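Long-range contacts in coenzyme A transferase (Yersinia pestis, PDB 3QLI), which probably transfers coenzyme A from an acyl-CoA donor to a free carboxylate such as acetate: residues 139-144 with 171-176; 40-45 with 143-148; 129-134 with 163-168. One frame throughout, in Å; residues are numbered along the deposited sequence.

In the fold
All three contacts lie in the N-terminal half of the chain, around one parallel sheet. Contacts 1 and 2 share strand 143-148 and have centres about 7 Å apart: 175-180 pairs with one of its edges, 41-44 with the other. Contact 3, its centre about 12 Å from each of them, joins helix 131-139 to helix 166-172, which packs on strand 143-148. Tyr165 links it to contact 2, its OH bonded to Met44 O at 2.8 Å, and Phe144 touches Tyr165 and Ser166. Contact 3 comes nearest the coenzyme A site: the side chain of Asp164 is about 7 Å from that of Glu264, to which coenzyme A is covalently bound in another structure of this protein; the ligand is absent here.

Contact 1: 139-144 with 171-176; sequences IGIDTF and RSARRF
Asp142 and Arg174 form a salt bridge just before strands 143-148 and 175-180 pair in parallel, neighbours in a beta-alpha-beta crossover through helix 166-172. Arg174 grips one oxygen side-on, with NE 2.8 Å and NH2 2.7 Å from Asp142 OD1. That oxygen lies in the guanidinium plane, while both nitrogens approach it from the same face of the carboxylate, whose plane is turned 55° from the guanidinium. A bend at chi3 (-93°) swings the arginine back alongside the aspartate, and brings one face of the guanidinium over Ile141 O. The other oxygen, OD2, accepts from His41 N.

Backbone bonds continue the pairing: Arg174 N to Ile141 O, Arg175 N to Asp142 O and Phe144 N to Arg175 O, the last the straightest at 164°.

On the face bearing the two phenylalanines, Ala173 CB lies 3.6 Å from Phe144 CB and 3.8 Å from Ile141 CG2. The rings of Phe144 and Phe176 barely overlap, with centroids 6.0 Å apart; Phe176 CE1 meets the edge of Phe144 at CD2.

Held at OD1 by arginine and at OD2 by a backbone N-H, the carboxylate probably stays ionised and ties together the starts of three adjacent strands.

Contact 2: 40-45 with 143-148; sequences SHLSMG and TFMHTV
The Phe144 ring has Ser43 CB at its edge, in plane, 3.6 Å from CD1, while the backbone of Ser43 and Met44 passes obliquely, Met44 C lying 3.4 Å from CE1. The His146 ring is likewise met obliquely, by Gly45 CA at 3.4 Å from CD2. These rings belong to a central pair of strands in the six-stranded parallel sheet of a Rossmann-like alpha/beta domain, where 41-44 lies between 70-74 and 143-148. With CG anti to its backbone N (chi1 -169°), Phe144 leans toward strand 41-44 on the side where helix 166-172 packs.

Four backbone bonds join the strands in alternation: Thr143 N to His41 O, Ser43 N to Thr143 O, Met145 N to Ser43 O and Gly45 N to Met145 O. Ser43 OG turns to the next strand and bonds Tyr73 O.

Where the strands begin, a water donates to Ser40 OG at 3.0 Å; its very short distance to Thr143 OG1, 2.5 Å, is doubtful. On the face bearing Leu42, Thr143 and Met145 the contacts between side chains are apolar: Leu42 CD1 reaches across to Thr143 CG2 at 3.8 Å and, with the methionine bent at chi3 (-63°), lies 4.0 Å from Met145 CE.

Contact 3: 129-134 with 163-168; sequences HQAPRL and NDYSSR
Ala131, in the first turn of helix 131-139, meets Tyr165 with its methyl: CB lies 3.8 Å from Tyr165 CB and 4.0 Å from CD2, oblique to the ring. The tyrosine has CG between its backbone N and carbonyl carbon (chi1 57°), and this turns the ring away from the first helix toward the sheet, where OH bonds Met44 O. Asp164 OD2 sits 3.5 Å above the centre of one ring face. The same oxygen caps the start of helix 166-172, accepting from Ser166 OG on its syn side at 2.6 Å and from Ser166 N, which stands well above the carboxylate plane. The Asp164 side chain is about 7 Å from that of Glu264, the residue that carries covalent coenzyme A in another structure of this protein.

Pro132 follows as the centre of the contact. Its ring crosses the tyrosine side chain at about a right angle, CG lying 4.0 Å from Tyr165 CB, and the neighbouring CB corner of the ring is met by the aliphatic part of Arg168, with Pro132 CB 3.8 Å from Arg168 CB. The arginine chain bends at chi2 (67°) and carries the guanidinium alongside the first helix, with Pro132 O over one face, offset toward the rim. NE bonds Ser172 OG of its own helix, while the NH2 salt bridge to Glu137 ties the two helices together.

At Arg133 the contact fades: its CA lies 4.3 Å from Arg168 NH1, and its own side chain leaves for Tyr371 of the second subunit.

Helix 131-139 thus lies between the subunit interface and helix 166-172, which in turn packs on strand 143-148, with Ser166 against Phe144 and His146.

Contact 1: 139-144 with 171-176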
loop_
_atom_site.group_PDB
_atom_site.type_symbol
_atom_site.label_atom_id
_atom_site.label_comp_id
_atom_site.label_asym_id
_atom_site.label_seq_id
_atom_site.Cartn_x
_atom_site.Cartn_y
_atom_site.Cartn_z
ATOM N N ILE A 139 5.608 -20.401 -1.812
ATOM C CA ILE A 139 4.724 -21.546 -1.628
ATOM C C ILE A 139 5.206 -22.754 -2.414
ATOM O O ILE A 139 5.428 -23.833 -1.847
ATOM C CB ILE A 139 3.286 -21.183 -2.033
ATOM C CG1 ILE A 139 2.735 -20.107 -1.081
ATOM C CG2 ILE A 139 2.407 -22.440 -2.063
ATOM C CD1 ILE A 139 1.471 -19.402 -1.599
ATOM N N GLY A 140 5.362 -22.576 -3.721
ATOM C CA GLY A 140 5.833 -23.648 -4.575
ATOM C C GLY A 140 4.649 -24.463 -5.059
ATOM O O GLY A 140 3.822 -24.899 -4.266
ATOM N N ILE A 141 4.560 -24.661 -6.369
ATOM C CA ILE A 141 3.430 -25.382 -6.945
ATOM C C ILE A 141 3.914 -26.635 -7.660
ATOM O O ILE A 141 4.766 -26.575 -8.545
ATOM C CB ILE A 141 2.632 -24.489 -7.920
ATOM C CG1 ILE A 141 2.047 -23.276 -7.177
ATOM C CG2 ILE A 141 1.540 -25.311 -8.658
ATOM C CD1 ILE A 141 1.093 -23.622 -6.019
ATOM N N ASP A 142 3.388 -27.781 -7.255
ATOM C CA ASP A 142 3.786 -29.041 -7.875
ATOM C C ASP A 142 3.005 -29.325 -9.163
ATOM O O ASP A 142 3.564 -29.815 -10.145
ATOM C CB ASP A 142 3.643 -30.176 -6.857
ATOM C CG ASP A 142 4.460 -29.912 -5.604
ATOM O OD1 ASP A 142 5.694 -30.034 -5.692
ATOM O OD2 ASP A 142 3.882 -29.564 -4.546
ATOM N N THR A 143 1.718 -29.005 -9.154
ATOM C CA THR A 143 0.863 -29.222 -10.325
ATOM C C THR A 143 0.017 -27.991 -10.579
ATOM O O THR A 143 -0.585 -27.439 -9.648
ATOM C CB THR A 143 -0.104 -30.418 -10.130
ATOM O OG1 THR A 143 0.643 -31.603 -9.834
ATOM C CG2 THR A 143 -0.913 -30.652 -11.413
ATOM N N PHE A 144 -0.007 -27.554 -11.837
ATOM C CA PHE A 144 -0.876 -26.465 -12.256
ATOM C C PHE A 144 -1.816 -26.951 -13.367
ATOM O O PHE A 144 -1.375 -27.646 -14.286
ATOM C CB PHE A 144 -0.047 -25.269 -12.743
ATOM C CG PHE A 144 -0.863 -24.026 -12.947
ATOM C CD1 PHE A 144 -1.439 -23.378 -11.860
ATOM C CD2 PHE A 144 -1.070 -23.511 -14.222
ATOM C CE1 PHE A 144 -2.202 -22.239 -12.033
ATOM C CE2 PHE A 144 -1.854 -22.363 -14.405
ATOM C CZ PHE A 144 -2.413 -21.730 -13.319
ATOM N N ARG A 171 4.526 -22.232 -16.143
ATOM C CA ARG A 171 5.931 -22.476 -16.437
ATOM C C ARG A 171 6.713 -22.900 -15.195
ATOM O O ARG A 171 7.588 -23.761 -15.277
ATOM C CB ARG A 171 6.566 -21.236 -17.085
ATOM C CG ARG A 171 5.913 -20.895 -18.432
ATOM C CD ARG A 171 6.224 -19.506 -18.913
ATOM N NE ARG A 171 5.904 -19.363 -20.335
ATOM C CZ ARG A 171 4.698 -19.072 -20.824
ATOM N NH1 ARG A 171 3.650 -18.888 -20.010
ATOM N NH2 ARG A 171 4.542 -18.964 -22.141
ATOM N N SER A 172 6.389 -22.330 -14.041
ATOM C CA SER A 172 7.130 -22.677 -12.825
ATOM C C SER A 172 6.652 -23.966 -12.138
ATOM O O SER A 172 7.431 -24.611 -11.462
ATOM C CB SER A 172 7.150 -21.518 -11.826
ATOM O OG SER A 172 7.919 -20.439 -12.350
ATOM N N ALA A 173 5.387 -24.341 -12.300
ATOM C CA ALA A 173 4.906 -25.578 -11.663
ATOM C C ALA A 173 5.707 -26.762 -12.177
ATOM O O ALA A 173 6.160 -26.773 -13.326
ATOM C CB ALA A 173 3.419 -25.786 -11.930
ATOM N N ARG A 174 5.894 -27.771 -11.336
ATOM C CA ARG A 174 6.691 -28.914 -11.752
ATOM C C ARG A 174 6.000 -29.778 -12.812
ATOM O O ARG A 174 6.668 -30.461 -13.602
ATOM C CB ARG A 174 7.150 -29.706 -10.518
ATOM C CG ARG A 174 8.161 -28.885 -9.712
ATOM C CD ARG A 174 8.635 -29.584 -8.452
ATOM N NE ARG A 174 7.846 -29.219 -7.278
ATOM C CZ ARG A 174 8.049 -28.123 -6.557
ATOM N NH1 ARG A 174 9.000 -27.269 -6.905
ATOM N NH2 ARG A 174 7.295 -27.878 -5.494
ATOM N N ARG A 175 4.666 -29.726 -12.836
ATOM C CA ARG A 175 3.859 -30.300 -13.925
ATOM C C ARG A 175 2.736 -29.324 -14.334
ATOM O O ARG A 175 2.117 -28.676 -13.489
ATOM C CB ARG A 175 3.244 -31.656 -13.525
ATOM C CG ARG A 175 4.252 -32.764 -13.242
ATOM C CD ARG A 175 4.972 -33.217 -14.518
ATOM N NE ARG A 175 5.709 -34.467 -14.312
ATOM C CZ ARG A 175 6.540 -35.003 -15.199
ATOM N NH1 ARG A 175 6.755 -34.398 -16.364
ATOM N NH2 ARG A 175 7.153 -36.151 -14.926
ATOM N N PHE A 176 2.481 -29.239 -15.635
ATOM C CA PHE A 176 1.431 -28.382 -16.169
ATOM C C PHE A 176 0.476 -29.237 -16.992
ATOM O O PHE A 176 0.889 -29.874 -17.967
ATOM C CB PHE A 176 2.055 -27.283 -17.031
ATOM C CG PHE A 176 1.061 -26.340 -17.652
ATOM C CD1 PHE A 176 -0.075 -25.936 -16.957
ATOM C CD2 PHE A 176 1.277 -25.839 -18.930
ATOM C CE1 PHE A 176 -0.982 -25.045 -17.524
ATOM C CE2 PHE A 176 0.363 -24.954 -19.508
ATOM C CZ PHE A 176 -0.757 -24.553 -18.802
#

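Contact 2: 40-45 with 143-148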
loop_
_atom_site.group_PDB
_atom_site.type_symbol
_atom_site.label_atom_id
_atom_site.label_comp_id
_atom_site.label_asym_id
_atom_site.label_seq_id
_atom_site.Cartn_x
_atom_site.Cartn_y
_atom_site.Cartn_z
ATOM N N SER A 40 0.963 -32.596 -1.631
ATOM C CA SER A 40 1.573 -31.668 -2.591
ATOM C C SER A 40 0.747 -30.384 -2.742
ATOM O O SER A 40 -0.301 -30.233 -2.101
ATOM C CB SER A 40 1.792 -32.333 -3.958
ATOM O OG SER A 40 0.561 -32.632 -4.605
ATOM N N HIS A 41 1.238 -29.464 -3.572
ATOM C CA HIS A 41 0.583 -28.168 -3.772
ATOM C C HIS A 41 0.064 -28.076 -5.207
ATOM O O HIS A 41 0.833 -28.219 -6.165
ATOM C CB HIS A 41 1.559 -27.002 -3.548
ATOM C CG HIS A 41 2.095 -26.898 -2.150
ATOM N ND1 HIS A 41 3.148 -26.069 -1.822
ATOM C CD2 HIS A 41 1.724 -27.508 -0.995
ATOM C CE1 HIS A 41 3.403 -26.169 -0.527
ATOM N NE2 HIS A 41 2.558 -27.042 -0.003
ATOM N N LEU A 42 -1.231 -27.829 -5.352
ATOM C CA LEU A 42 -1.824 -27.642 -6.665
ATOM C C LEU A 42 -2.386 -26.235 -6.793
ATOM O O LEU A 42 -2.873 -25.663 -5.821
ATOM C CB LEU A 42 -2.932 -28.670 -6.894
ATOM C CG LEU A 42 -3.626 -28.607 -8.264
ATOM C CD1 LEU A 42 -3.723 -29.962 -8.904
ATOM C CD2 LEU A 42 -4.994 -28.001 -8.115
ATOM N N SER A 43 -2.321 -25.674 -7.998
ATOM C CA SER A 43 -2.998 -24.409 -8.265
ATOM C C SER A 43 -3.707 -24.536 -9.608
ATOM O O SER A 43 -3.495 -25.502 -10.344
ATOM C CB SER A 43 -2.003 -23.240 -8.273
ATOM O OG SER A 43 -2.665 -21.979 -8.412
ATOM N N MET A 44 -4.563 -23.576 -9.914
ATOM C CA MET A 44 -5.340 -23.619 -11.139
ATOM C C MET A 44 -5.614 -22.193 -11.589
ATOM O O MET A 44 -5.368 -21.248 -10.846
ATOM C CB MET A 44 -6.667 -24.331 -10.897
ATOM C CG MET A 44 -7.463 -23.720 -9.743
ATOM S SD MET A 44 -8.992 -24.633 -9.419
ATOM C CE MET A 44 -9.542 -23.854 -7.896
ATOM N N GLY A 45 -6.130 -22.054 -12.806
ATOM C CA GLY A 45 -6.471 -20.756 -13.339
ATOM C C GLY A 45 -7.619 -20.112 -12.591
ATOM O O GLY A 45 -8.282 -20.743 -11.761
ATOM N N THR A 143 1.718 -29.005 -9.154
ATOM C CA THR A 143 0.863 -29.222 -10.325
ATOM C C THR A 143 0.017 -27.991 -10.579
ATOM O O THR A 143 -0.585 -27.439 -9.648
ATOM C CB THR A 143 -0.104 -30.418 -10.130
ATOM O OG1 THR A 143 0.643 -31.603 -9.834
ATOM C CG2 THR A 143 -0.913 -30.652 -11.413
ATOM N N PHE A 144 -0.007 -27.554 -11.837
ATOM C CA PHE A 144 -0.876 -26.465 -12.256
ATOM C C PHE A 144 -1.816 -26.951 -13.367
ATOM O O PHE A 144 -1.375 -27.646 -14.286
ATOM C CB PHE A 144 -0.047 -25.269 -12.743
ATOM C CG PHE A 144 -0.863 -24.026 -12.947
ATOM C CD1 PHE A 144 -1.439 -23.378 -11.860
ATOM C CD2 PHE A 144 -1.070 -23.511 -14.222
ATOM C CE1 PHE A 144 -2.202 -22.239 -12.033
ATOM C CE2 PHE A 144 -1.854 -22.363 -14.405
ATOM C CZ PHE A 144 -2.413 -21.730 -13.319
ATOM N N MET A 145 -3.104 -26.611 -13.256
ATOM C CA MET A 145 -4.107 -27.014 -14.251
ATOM C C MET A 145 -4.865 -25.780 -14.742
ATOM O O MET A 145 -5.265 -24.934 -13.940
ATOM C CB MET A 145 -5.083 -28.051 -13.645
ATOM C CG MET A 145 -4.355 -29.145 -12.839
ATOM S SD MET A 145 -5.296 -30.684 -12.618
ATOM C CE MET A 145 -6.663 -30.042 -11.661
ATOM N N HIS A 146 -5.075 -25.683 -16.052
ATOM C CA HIS A 146 -5.687 -24.488 -16.653
ATOM C C HIS A 146 -6.360 -24.915 -17.970
ATOM O O HIS A 146 -5.802 -25.727 -18.721
ATOM C CB HIS A 146 -4.578 -23.452 -16.915
ATOM C CG HIS A 146 -5.048 -22.031 -17.089
ATOM N ND1 HIS A 146 -5.691 -21.579 -18.226
ATOM C CD2 HIS A 146 -4.873 -20.940 -16.304
ATOM C CE1 HIS A 146 -5.931 -20.280 -18.110
ATOM N NE2 HIS A 146 -5.447 -19.868 -16.951
ATOM N N THR A 147 -7.554 -24.391 -18.233
ATOM C CA THR A 147 -8.220 -24.563 -19.538
ATOM C C THR A 147 -7.526 -23.692 -20.596
ATOM O O THR A 147 -7.165 -22.539 -20.321
ATOM C CB THR A 147 -9.707 -24.161 -19.429
ATOM O OG1 THR A 147 -10.343 -24.968 -18.420
ATOM C CG2 THR A 147 -10.450 -24.292 -20.776
ATOM N N VAL A 148 -7.312 -24.245 -21.787
ATOM C CA VAL A 148 -6.593 -23.522 -22.839
ATOM C C VAL A 148 -7.340 -23.642 -24.147
ATOM O O VAL A 148 -8.185 -24.511 -24.305
ATOM C CB VAL A 148 -5.168 -24.058 -23.047
ATOM C CG1 VAL A 148 -4.343 -23.909 -21.754
ATOM C CG2 VAL A 148 -5.197 -25.504 -23.535
HETATM O O HOH W 1 1.136 -32.315 -7.524
#

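Contact 3: 129-134 with 163-168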
loop_
_atom_site.group_PDB
_atom_site.type_symbol
_atom_site.label_atom_id
_atom_site.label_comp_id
_atom_site.label_asym_id
_atom_site.label_seq_id
_atom_site.Cartn_x
_atom_site.Cartn_y
_atom_site.Cartn_z
ATOM N N HIS A 129 -1.198 -8.824 -6.665
ATOM C CA HIS A 129 -0.127 -8.383 -7.569
ATOM C C HIS A 129 1.178 -9.148 -7.385
ATOM O O HIS A 129 2.040 -9.132 -8.274
ATOM C CB HIS A 129 0.117 -6.857 -7.513
ATOM C CG HIS A 129 0.804 -6.385 -6.267
ATOM N ND1 HIS A 129 0.141 -5.715 -5.260
ATOM C CD2 HIS A 129 2.100 -6.455 -5.878
ATOM C CE1 HIS A 129 0.992 -5.413 -4.295
ATOM N NE2 HIS A 129 2.188 -5.852 -4.643
ATOM N N GLN A 130 1.321 -9.814 -6.240
ATOM C CA GLN A 130 2.529 -10.603 -5.943
ATOM C C GLN A 130 2.303 -12.106 -6.110
ATOM O O GLN A 130 3.186 -12.907 -5.809
ATOM C CB GLN A 130 3.025 -10.314 -4.515
ATOM C CG GLN A 130 3.448 -8.877 -4.329
ATOM C CD GLN A 130 3.603 -8.472 -2.869
ATOM O OE1 GLN A 130 3.175 -9.181 -1.951
ATOM N NE2 GLN A 130 4.210 -7.321 -2.655
ATOM N N ALA A 131 1.131 -12.484 -6.611
ATOM C CA ALA A 131 0.772 -13.903 -6.738
ATOM C C ALA A 131 1.751 -14.744 -7.555
ATOM O O ALA A 131 2.039 -15.876 -7.178
ATOM C CB ALA A 131 -0.656 -14.072 -7.274
ATOM N N PRO A 132 2.266 -14.206 -8.674
ATOM C CA PRO A 132 3.170 -15.051 -9.460
ATOM C C PRO A 132 4.384 -15.462 -8.636
ATOM O O PRO A 132 4.731 -16.645 -8.571
ATOM C CB PRO A 132 3.569 -14.138 -10.643
ATOM C CG PRO A 132 2.395 -13.170 -10.773
ATOM C CD PRO A 132 2.006 -12.905 -9.328
ATOM N N ARG A 133 5.000 -14.497 -7.964
ATOM C CA ARG A 133 6.185 -14.798 -7.176
ATOM C C ARG A 133 5.853 -15.611 -5.934
ATOM O O ARG A 133 6.594 -16.510 -5.547
ATOM C CB ARG A 133 6.882 -13.508 -6.768
ATOM C CG ARG A 133 8.023 -13.749 -5.818
ATOM C CD ARG A 133 8.473 -12.449 -5.200
ATOM N NE ARG A 133 9.457 -12.709 -4.165
ATOM C CZ ARG A 133 10.114 -11.747 -3.540
ATOM N NH1 ARG A 133 9.865 -10.485 -3.863
ATOM N NH2 ARG A 133 11.000 -12.051 -2.607
ATOM N N LEU A 134 4.742 -15.296 -5.293
ATOM C CA LEU A 134 4.407 -15.993 -4.058
ATOM C C LEU A 134 4.092 -17.459 -4.332
ATOM O O LEU A 134 4.580 -18.346 -3.625
ATOM C CB LEU A 134 3.242 -15.303 -3.334
ATOM C CG LEU A 134 3.030 -15.618 -1.848
ATOM C CD1 LEU A 134 4.032 -14.887 -0.971
ATOM C CD2 LEU A 134 1.627 -15.207 -1.473
ATOM N N ASN A 163 -4.442 -14.735 -17.567
ATOM C CA ASN A 163 -3.018 -14.464 -17.614
ATOM C C ASN A 163 -2.670 -14.450 -16.137
ATOM O O ASN A 163 -2.188 -15.444 -15.598
ATOM C CB ASN A 163 -2.700 -13.132 -18.284
ATOM C CG ASN A 163 -1.240 -13.023 -18.693
ATOM O OD1 ASN A 163 -0.346 -13.182 -17.866
ATOM N ND2 ASN A 163 -0.997 -12.757 -19.970
ATOM N N ASP A 164 -2.911 -13.320 -15.481
ATOM C CA ASP A 164 -2.743 -13.235 -14.036
ATOM C C ASP A 164 -1.423 -13.848 -13.593
ATOM O O ASP A 164 -0.357 -13.491 -14.086
ATOM C CB ASP A 164 -3.933 -13.869 -13.301
ATOM C CG ASP A 164 -4.334 -15.215 -13.876
ATOM O OD1 ASP A 164 -5.090 -15.247 -14.868
ATOM O OD2 ASP A 164 -3.902 -16.243 -13.322
ATOM N N TYR A 165 -1.524 -14.763 -12.633
ATOM C CA TYR A 165 -0.379 -15.504 -12.127
ATOM C C TYR A 165 -0.243 -16.809 -12.908
ATOM O O TYR A 165 0.748 -17.523 -12.776
ATOM C CB TYR A 165 -0.571 -15.828 -10.647
ATOM C CG TYR A 165 -1.833 -16.614 -10.355
ATOM C CD1 TYR A 165 -1.871 -17.993 -10.518
ATOM C CD2 TYR A 165 -2.986 -15.976 -9.921
ATOM C CE1 TYR A 165 -3.021 -18.713 -10.254
ATOM C CE2 TYR A 165 -4.141 -16.686 -9.656
ATOM C CZ TYR A 165 -4.155 -18.055 -9.824
ATOM O OH TYR A 165 -5.304 -18.762 -9.558
ATOM N N SER A 166 -1.248 -17.106 -13.726
ATOM C CA SER A 166 -1.279 -18.343 -14.499
ATOM C C SER A 166 -0.132 -18.476 -15.495
ATOM O O SER A 166 0.439 -19.551 -15.647
ATOM C CB SER A 166 -2.621 -18.484 -15.227
ATOM O OG SER A 166 -3.681 -18.691 -14.312
ATOM N N SER A 167 0.205 -17.388 -16.172
ATOM C CA SER A 167 1.296 -17.435 -17.153
ATOM C C SER A 167 2.659 -17.745 -16.525
ATOM O O SER A 167 3.532 -18.334 -17.171
ATOM C CB SER A 167 1.356 -16.138 -17.978
ATOM O OG SER A 167 1.615 -15.020 -17.146
ATOM N N ARG A 168 2.848 -17.347 -15.273
ATOM C CA ARG A 168 4.062 -17.720 -14.541
ATOM C C ARG A 168 4.011 -19.163 -14.017
ATOM O O ARG A 168 4.966 -19.937 -14.171
ATOM C CB ARG A 168 4.279 -16.770 -13.355
ATOM C CG ARG A 168 5.356 -17.222 -12.356
ATOM C CD ARG A 168 6.743 -17.187 -12.969
ATOM N NE ARG A 168 7.786 -17.624 -12.030
ATOM C CZ ARG A 168 8.356 -16.845 -11.115
ATOM N NH1 ARG A 168 7.985 -15.575 -10.984
ATOM N NH2 ARG A 168 9.292 -17.346 -10.313
#